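RagB/SusD family nutrient uptake outer membrane protein (Bacteroides thetaiotaomicron, PDB 7KV2) probably binds beta-glucan at the cell surface as a SusD-family outer membrane protein that helps the gut bacterium capture and take up the glycan. Local coordinates at residues 68-73 with 109-114; 114-119 with 156-161; 254-259 with 268-273. All blocks are in the same frame, centred on the assembly; numbering follows the deposited sequence.

Interaction 1 of 3, residues 68-73 with 109-114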
# COMPACT_ATOMS: atom_id res chain seq x y z
N ASN A 68 9.21 -4.25 6.50
CA ASN A 68 8.02 -4.90 5.90
C ASN A 68 7.14 -3.82 5.24
O ASN A 68 5.94 -3.76 5.49
CB ASN A 68 7.19 -5.66 6.93
CG ASN A 68 7.78 -6.90 7.60
OD1 ASN A 68 7.10 -7.45 8.47
ND2 ASN A 68 9.00 -7.31 7.26
N PRO A 69 7.67 -2.97 4.32
CA PRO A 69 6.85 -1.95 3.67
C PRO A 69 5.64 -2.62 3.01
O PRO A 69 5.77 -3.56 2.19
CB PRO A 69 7.83 -1.29 2.66
CG PRO A 69 8.88 -2.31 2.45
CD PRO A 69 9.02 -3.04 3.77
N VAL A 70 4.45 -2.15 3.36
CA VAL A 70 3.21 -2.93 3.17
C VAL A 70 2.90 -3.10 1.67
O VAL A 70 2.43 -4.12 1.28
CB VAL A 70 2.05 -2.34 3.99
CG1 VAL A 70 1.67 -0.92 3.57
CG2 VAL A 70 0.84 -3.26 3.90
N ASN A 71 3.15 -2.08 0.85
CA ASN A 71 2.99 -2.20 -0.60
C ASN A 71 3.92 -3.29 -1.14
O ASN A 71 3.45 -4.05 -1.97
CB ASN A 71 3.22 -0.84 -1.31
CG ASN A 71 4.51 -0.11 -0.98
OD1 ASN A 71 4.98 -0.14 0.16
ND2 ASN A 71 5.15 0.51 -1.99
N LEU A 72 5.21 -3.26 -0.83
CA LEU A 72 6.17 -4.17 -1.48
C LEU A 72 5.88 -5.59 -0.99
O LEU A 72 6.16 -6.54 -1.77
CB LEU A 72 7.63 -3.85 -1.13
CG LEU A 72 8.19 -2.48 -1.54
CD1 LEU A 72 9.69 -2.42 -1.29
CD2 LEU A 72 7.87 -2.21 -2.96
N MET A 73 5.39 -5.74 0.25
CA MET A 73 5.16 -7.10 0.78
C MET A 73 4.17 -7.87 -0.13
O MET A 73 4.35 -9.13 -0.28
CB MET A 73 4.71 -7.12 2.24
CG MET A 73 5.74 -6.64 3.25
SD MET A 73 7.36 -7.46 3.18
CE MET A 73 8.21 -6.49 1.94
N TYR A 109 7.27 -10.66 10.13
CA TYR A 109 6.60 -10.58 11.45
C TYR A 109 6.33 -9.11 11.84
O TYR A 109 5.38 -8.85 12.59
CB TYR A 109 7.48 -11.36 12.43
CG TYR A 109 6.85 -11.79 13.74
CD1 TYR A 109 5.50 -11.61 14.00
CD2 TYR A 109 7.63 -12.39 14.71
CE1 TYR A 109 4.95 -12.00 15.21
CE2 TYR A 109 7.09 -12.79 15.92
CZ TYR A 109 5.75 -12.58 16.17
OH TYR A 109 5.18 -12.99 17.36
N GLY A 110 7.10 -8.16 11.30
CA GLY A 110 6.92 -6.72 11.61
C GLY A 110 5.51 -6.25 11.32
O GLY A 110 4.88 -5.55 12.15
N LEU A 111 4.97 -6.63 10.17
CA LEU A 111 3.68 -6.10 9.69
C LEU A 111 2.58 -6.61 10.61
O LEU A 111 1.66 -5.89 10.91
CB LEU A 111 3.46 -6.55 8.23
CG LEU A 111 2.11 -6.18 7.62
CD1 LEU A 111 1.93 -4.68 7.56
CD2 LEU A 111 1.96 -6.77 6.23
N TRP A 112 2.68 -7.87 11.01
CA TRP A 112 1.74 -8.49 11.98
C TRP A 112 1.72 -7.64 13.27
O TRP A 112 0.66 -7.25 13.71
CB TRP A 112 2.20 -9.93 12.21
CG TRP A 112 1.41 -10.66 13.24
CD1 TRP A 112 1.40 -10.46 14.60
CD2 TRP A 112 0.48 -11.73 12.98
NE1 TRP A 112 0.52 -11.33 15.20
CE2 TRP A 112 -0.07 -12.11 14.24
CE3 TRP A 112 0.05 -12.39 11.83
CZ2 TRP A 112 -0.99 -13.15 14.34
CZ3 TRP A 112 -0.88 -13.39 11.94
CH2 TRP A 112 -1.39 -13.77 13.19
N LYS A 113 2.88 -7.32 13.81
CA LYS A 113 3.03 -6.59 15.09
C LYS A 113 2.52 -5.16 14.91
O LYS A 113 1.84 -4.67 15.80
CB LYS A 113 4.48 -6.59 15.56
CG LYS A 113 5.00 -7.95 16.02
CD LYS A 113 6.48 -7.93 16.32
CE LYS A 113 7.05 -9.31 16.63
NZ LYS A 113 8.53 -9.28 16.78
N CYS A 114 2.75 -4.55 13.73
CA CYS A 114 2.21 -3.19 13.46
C CYS A 114 0.69 -3.22 13.40
O CYS A 114 0.04 -2.30 13.95
CB CYS A 114 2.79 -2.60 12.18
SG CYS A 114 4.57 -2.36 12.22
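Asn-68 meets the first turn of helix 110-130 through its amide oxygen, which accepts a hydrogen bond from the backbone N of Leu-111: OD1 to N is 2.8 Å. The bond is noticeably bent, 140° at the hydrogen, although the donor lies only 15° off the carbonyl plane of the amide. Beside it, Val-70 CG2 touches Leu-111 CD1 at 4.1 Å, the two side chains crossing at about a right angle. Leu-111 reaches this spot because its CG is anti to the backbone N (chi1 175°), which carries the branch off toward Val-70.

One layer out, Glu-66 does the positioning. Its OE1 accepts from Asn-68 ND2 and from the backbone N of both Tyr-109, the N-cap residue, and Gly-110. Glu-66 and Asn-68 together therefore serve three successive N-H groups at the helix start, and the amide is held at both its oxygen and its nitrogen. The N-terminal end of the helix dipole would probably favour such acceptors.

Val-70 and Leu-111 both lean on Trp-157 of helix 137-162, helix 299-303 covers another side of helix 70-75 through Leu-72, and Tyr-109 OH bonds Glu-502 on helix 500-505.

Interaction 2 of 3, residues 114-119 with 156-161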
# COMPACT_ATOMS: atom_id res chain seq x y z
N CYS A 114 2.75 -4.55 13.73
CA CYS A 114 2.21 -3.19 13.46
C CYS A 114 0.69 -3.22 13.40
O CYS A 114 0.04 -2.30 13.95
CB CYS A 114 2.79 -2.60 12.18
SG CYS A 114 4.57 -2.36 12.22
N ALA A 115 0.09 -4.22 12.73
CA ALA A 115 -1.37 -4.31 12.55
C ALA A 115 -2.03 -4.42 13.93
O ALA A 115 -3.01 -3.67 14.22
CB ALA A 115 -1.70 -5.50 11.71
N TYR A 116 -1.49 -5.29 14.78
CA TYR A 116 -2.13 -5.54 16.10
C TYR A 116 -1.83 -4.38 17.05
O TYR A 116 -2.71 -4.14 17.91
CB TYR A 116 -1.76 -6.93 16.64
CG TYR A 116 -2.60 -7.98 15.98
CD1 TYR A 116 -3.96 -8.09 16.22
CD2 TYR A 116 -2.05 -8.84 15.04
CE1 TYR A 116 -4.74 -9.03 15.57
CE2 TYR A 116 -2.82 -9.80 14.40
CZ TYR A 116 -4.16 -9.93 14.69
OH TYR A 116 -4.93 -10.83 14.02
N SER A 117 -0.72 -3.65 16.90
CA SER A 117 -0.47 -2.40 17.67
C SER A 117 -1.54 -1.38 17.31
O SER A 117 -2.14 -0.77 18.23
CB SER A 117 0.90 -1.82 17.48
OG SER A 117 1.87 -2.81 17.78
N GLY A 118 -1.82 -1.22 16.01
CA GLY A 118 -2.91 -0.37 15.54
C GLY A 118 -4.25 -0.76 16.18
O GLY A 118 -4.90 0.12 16.79
N VAL A 119 -4.62 -2.03 16.08
CA VAL A 119 -5.89 -2.58 16.62
C VAL A 119 -5.97 -2.24 18.12
O VAL A 119 -7.04 -1.78 18.56
CB VAL A 119 -6.01 -4.09 16.37
CG1 VAL A 119 -7.20 -4.64 17.13
CG2 VAL A 119 -6.13 -4.46 14.91
N ASN A 156 -7.38 -5.32 7.89
CA ASN A 156 -7.25 -5.59 6.45
C ASN A 156 -5.81 -6.02 6.16
O ASN A 156 -5.63 -6.92 5.32
CB ASN A 156 -7.70 -4.36 5.65
CG ASN A 156 -7.66 -4.64 4.18
OD1 ASN A 156 -8.27 -5.62 3.72
ND2 ASN A 156 -6.94 -3.78 3.44
N TRP A 157 -4.81 -5.46 6.84
CA TRP A 157 -3.41 -5.86 6.58
C TRP A 157 -3.30 -7.37 6.93
O TRP A 157 -2.74 -8.14 6.15
CB TRP A 157 -2.46 -5.04 7.46
CG TRP A 157 -2.18 -3.63 7.02
CD1 TRP A 157 -2.50 -3.02 5.85
CD2 TRP A 157 -1.41 -2.67 7.77
NE1 TRP A 157 -2.00 -1.75 5.83
CE2 TRP A 157 -1.31 -1.51 6.98
CE3 TRP A 157 -0.79 -2.69 9.03
CZ2 TRP A 157 -0.66 -0.36 7.42
CZ3 TRP A 157 -0.09 -1.57 9.44
CH2 TRP A 157 -0.01 -0.42 8.63
N VAL A 158 -3.78 -7.78 8.10
CA VAL A 158 -3.62 -9.21 8.51
C VAL A 158 -4.63 -10.10 7.80
O VAL A 158 -4.26 -11.25 7.52
CB VAL A 158 -3.59 -9.40 10.03
CG1 VAL A 158 -2.24 -9.03 10.61
CG2 VAL A 158 -4.70 -8.65 10.74
N TRP A 159 -5.82 -9.62 7.49
CA TRP A 159 -6.86 -10.36 6.74
C TRP A 159 -6.29 -10.76 5.37
O TRP A 159 -6.36 -11.96 4.96
CB TRP A 159 -8.13 -9.55 6.64
CG TRP A 159 -9.25 -10.16 5.85
CD1 TRP A 159 -9.93 -11.32 6.13
CD2 TRP A 159 -9.85 -9.63 4.65
NE1 TRP A 159 -10.90 -11.54 5.20
CE2 TRP A 159 -10.86 -10.54 4.26
CE3 TRP A 159 -9.61 -8.51 3.84
CZ2 TRP A 159 -11.64 -10.33 3.14
CZ3 TRP A 159 -10.39 -8.30 2.73
CH2 TRP A 159 -11.41 -9.18 2.39
N LYS A 160 -5.73 -9.79 4.65
CA LYS A 160 -5.21 -10.06 3.30
C LYS A 160 -4.01 -11.00 3.37
O LYS A 160 -3.99 -11.93 2.57
CB LYS A 160 -4.87 -8.76 2.54
CG LYS A 160 -6.12 -8.12 1.96
CD LYS A 160 -5.82 -7.12 0.87
CE LYS A 160 -7.03 -6.86 0.02
NZ LYS A 160 -6.68 -5.94 -1.08
N PHE A 161 -3.01 -10.74 4.21
CA PHE A 161 -1.73 -11.48 4.14
C PHE A 161 -1.91 -12.86 4.81
O PHE A 161 -1.30 -13.78 4.30
CB PHE A 161 -0.57 -10.73 4.76
CG PHE A 161 -0.02 -9.64 3.86
CD1 PHE A 161 0.92 -9.92 2.87
CD2 PHE A 161 -0.42 -8.32 4.02
CE1 PHE A 161 1.41 -8.93 2.03
CE2 PHE A 161 0.09 -7.30 3.20
CZ PHE A 161 1.01 -7.61 2.22
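This is an apolar helix-to-helix contact, buried, with its centre about 13 Å from the centre of the chain, between two helices consecutive in the chain, 110-130 and 137-162. Over the short segments their axes come within 9.6 Å and their directions make 143°, so the pair runs roughly antiparallel, as the two arms of a helical hairpin do. The arrangement is consistent with the tetratricopeptide-like helical part of SusD-family proteins.

Ala-115 sits in the middle. Its CB lies 3.7 Å from Val-158 CG1, while its CA is 3.9 Å from Trp-157 CE3, so the small methyl fits between the valine and the benzo part of the indole. One helical step back, Cys-114 adds its CB, 4.1 Å from Trp-157 CZ3. One step on, Tyr-116 comes in from the flank: ring atom CE2 is 3.9 Å from Val-158 CG1, which meets the ring obliquely, and the phenol OH lies alongside the other methyl, CG2, at the same distance. Val-158 can serve both neighbours because CG1 is anti to its carbonyl carbon (chi1 -78°), pointing it between Ala-115 and the tyrosine.

The polar end of the tyrosine is taken up elsewhere: Tyr-116 OH bonds the carbonyl of Pro-166. Helix 217-231 packs on another flank of helix 137-162.

No hydrogen bond spans the two segments. What joins them is shape and hydrophobic burial: two methyl-bearing residues and a cysteine methylene fitted against two aromatic rings, with each helix satisfying its own backbone internally. The contact thus probably owes its stability to exclusion of water rather than to any directional bond.

Interaction 3 of 3, residues 254-259 with 268-273. With EDO (1,2-ethanediol), chain F.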
# COMPACT_ATOMS: atom_id res chain seq x y z
N ASP A 254 -10.42 14.16 -8.48
CA ASP A 254 -10.29 14.14 -9.95
C ASP A 254 -8.91 13.60 -10.26
O ASP A 254 -8.14 13.39 -9.27
CB ASP A 254 -10.45 15.55 -10.53
CG ASP A 254 -10.96 15.56 -11.98
OD1 ASP A 254 -10.87 14.52 -12.65
OD2 ASP A 254 -11.44 16.63 -12.41
N LEU A 255 -8.61 13.40 -11.54
CA LEU A 255 -7.27 12.91 -11.98
C LEU A 255 -6.34 14.11 -12.14
O LEU A 255 -6.76 15.15 -12.71
CB LEU A 255 -7.36 12.14 -13.30
CG LEU A 255 -8.12 10.82 -13.29
CD1 LEU A 255 -8.19 10.21 -14.69
CD2 LEU A 255 -7.53 9.83 -12.29
N MET A 256 -5.09 13.96 -11.70
CA MET A 256 -4.03 14.93 -12.05
C MET A 256 -3.84 14.80 -13.55
O MET A 256 -3.80 13.70 -14.13
CB MET A 256 -2.71 14.63 -11.33
CG MET A 256 -2.84 14.60 -9.82
SD MET A 256 -1.22 14.82 -8.99
CE MET A 256 -1.00 16.58 -9.31
N PRO A 257 -3.75 15.92 -14.30
CA PRO A 257 -3.64 15.78 -15.74
C PRO A 257 -2.36 15.08 -16.19
O PRO A 257 -2.38 14.50 -17.24
CB PRO A 257 -3.65 17.24 -16.24
CG PRO A 257 -4.28 18.05 -15.13
CD PRO A 257 -3.98 17.29 -13.84
N ASP A 258 -1.27 15.19 -15.42
CA ASP A 258 0.05 14.62 -15.79
C ASP A 258 0.44 13.54 -14.77
O ASP A 258 0.66 13.89 -13.60
CB ASP A 258 1.15 15.67 -15.85
CG ASP A 258 2.43 15.15 -16.48
OD1 ASP A 258 2.65 13.90 -16.44
OD2 ASP A 258 3.19 15.97 -17.06
N TYR A 259 0.46 12.28 -15.18
CA TYR A 259 0.70 11.16 -14.22
C TYR A 259 2.07 11.37 -13.54
O TYR A 259 2.26 10.97 -12.39
CB TYR A 259 0.62 9.83 -14.96
CG TYR A 259 0.75 8.61 -14.08
CD1 TYR A 259 2.00 8.16 -13.69
CD2 TYR A 259 -0.36 7.84 -13.71
CE1 TYR A 259 2.17 7.00 -12.93
CE2 TYR A 259 -0.22 6.68 -12.97
CZ TYR A 259 1.05 6.25 -12.58
OH TYR A 259 1.18 5.09 -11.85
N GLU A 268 1.64 15.28 -3.22
CA GLU A 268 1.04 14.79 -1.96
C GLU A 268 -0.30 15.50 -1.73
O GLU A 268 -0.37 16.75 -1.83
CB GLU A 268 1.97 14.96 -0.77
CG GLU A 268 3.24 14.12 -0.90
CD GLU A 268 4.16 14.24 0.31
OE1 GLU A 268 4.02 15.22 1.07
OE2 GLU A 268 5.06 13.38 0.48
N TRP A 269 -1.32 14.72 -1.39
CA TRP A 269 -2.68 15.25 -1.05
C TRP A 269 -3.18 16.15 -2.19
O TRP A 269 -3.81 17.20 -1.89
CB TRP A 269 -2.67 15.93 0.34
CG TRP A 269 -2.36 14.92 1.42
CD1 TRP A 269 -1.21 14.79 2.14
CD2 TRP A 269 -3.21 13.84 1.85
NE1 TRP A 269 -1.31 13.72 3.01
CE2 TRP A 269 -2.53 13.14 2.86
CE3 TRP A 269 -4.51 13.44 1.52
CZ2 TRP A 269 -3.11 12.05 3.52
CZ3 TRP A 269 -5.10 12.40 2.21
CH2 TRP A 269 -4.39 11.70 3.18
N SER A 270 -2.98 15.73 -3.42
CA SER A 270 -3.45 16.45 -4.63
C SER A 270 -4.96 16.20 -4.80
O SER A 270 -5.59 15.45 -4.01
CB SER A 270 -2.75 15.97 -5.84
OG SER A 270 -3.22 14.66 -6.15
N ILE A 271 -5.51 16.69 -5.91
CA ILE A 271 -6.95 16.43 -6.18
C ILE A 271 -7.18 14.94 -6.41
O ILE A 271 -8.31 14.47 -6.24
CB ILE A 271 -7.43 17.28 -7.35
CG1 ILE A 271 -8.96 17.32 -7.33
CG2 ILE A 271 -6.83 16.82 -8.66
CD1 ILE A 271 -9.52 18.60 -7.81
N GLU A 272 -6.13 14.19 -6.73
CA GLU A 272 -6.24 12.73 -6.98
C GLU A 272 -6.20 11.92 -5.68
O GLU A 272 -6.60 10.75 -5.71
CB GLU A 272 -5.09 12.28 -7.86
CG GLU A 272 -5.34 10.91 -8.43
CD GLU A 272 -4.66 10.58 -9.70
OE1 GLU A 272 -4.31 11.51 -10.45
OE2 GLU A 272 -4.49 9.37 -9.92
N SER A 273 -5.67 12.48 -4.60
CA SER A 273 -5.37 11.71 -3.36
C SER A 273 -6.64 11.58 -2.54
O SER A 273 -7.18 12.63 -2.15
CB SER A 273 -4.27 12.29 -2.49
OG SER A 273 -3.19 12.76 -3.24
C1 EDO F . 2.11 18.62 -1.33
O1 EDO F . 0.91 18.88 -0.56
C2 EDO F . 3.43 18.79 -0.59
O2 EDO F . 3.59 18.09 0.65
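The carboxylate of Glu-272 has Leu-255 CD2 over one face, 3.9 Å from OE2, and the backbone N of Met-256 near its rim. That N-H gives OE1 a nearly straight bond, 2.9 Å from N to OE1 and 165° at the hydrogen, arriving on the anti side and 24° out of the carboxylate plane. Salt bridges from Arg-435 to OE1 and Arg-404 to OE2 would probably keep it ionised. With CG anti to the backbone N (chi1 -165°) and the chain extended beyond it, Glu-272 spans the gap to the other segment.

Asp-254 N bonds Ile-271 O at 3.1 Å, from above the carbonyl plane, and Asp-254 O receives a CA-H contact from Glu-272 CA, 3.0 Å away. Met-256, bent at its end, lays SD 3.5 Å from Ser-270 OG. A 1,2-ethanediol, probably from the crystallisation liquor, hydrogen-bonds backbone O and carboxylate OE1 of Glu-268.

Ile-248, Ser-250, Tyr-253 and Tyr-405 form the sodium site; Asp-254 merely follows Tyr-253, its side chain's nearest atom about 5 Å from the ion. Ser-270 OG accepts from Glu-272 N, 3.0 Å away: an ST turn, set within a type I beta turn, Ser-270 to Ser-273, that leads into strand 273-277.

From the N terminus, interaction 1 comes first, closing the mostly irregular excursion between residues 73 and 109 and bringing helix 70-75 beside the start of helix 110-130. Interaction 2 follows on the same helix, sharing Cys-114, and closes the helical hairpin with 137-162. These two form one continuous patch: Leu-111 CD2 meets Phe-161 CD2 at 3.6 Å, and Met-73 C lies against CE1 of the same phenylalanine at 3.7 Å. Interaction 3 is far along the chain, folding the short loop between 259 and 268 ahead of strand 273-277; its centre is 28 Å from that of interaction 2, across the chain's middle. The three run in series, with none nested or crossing.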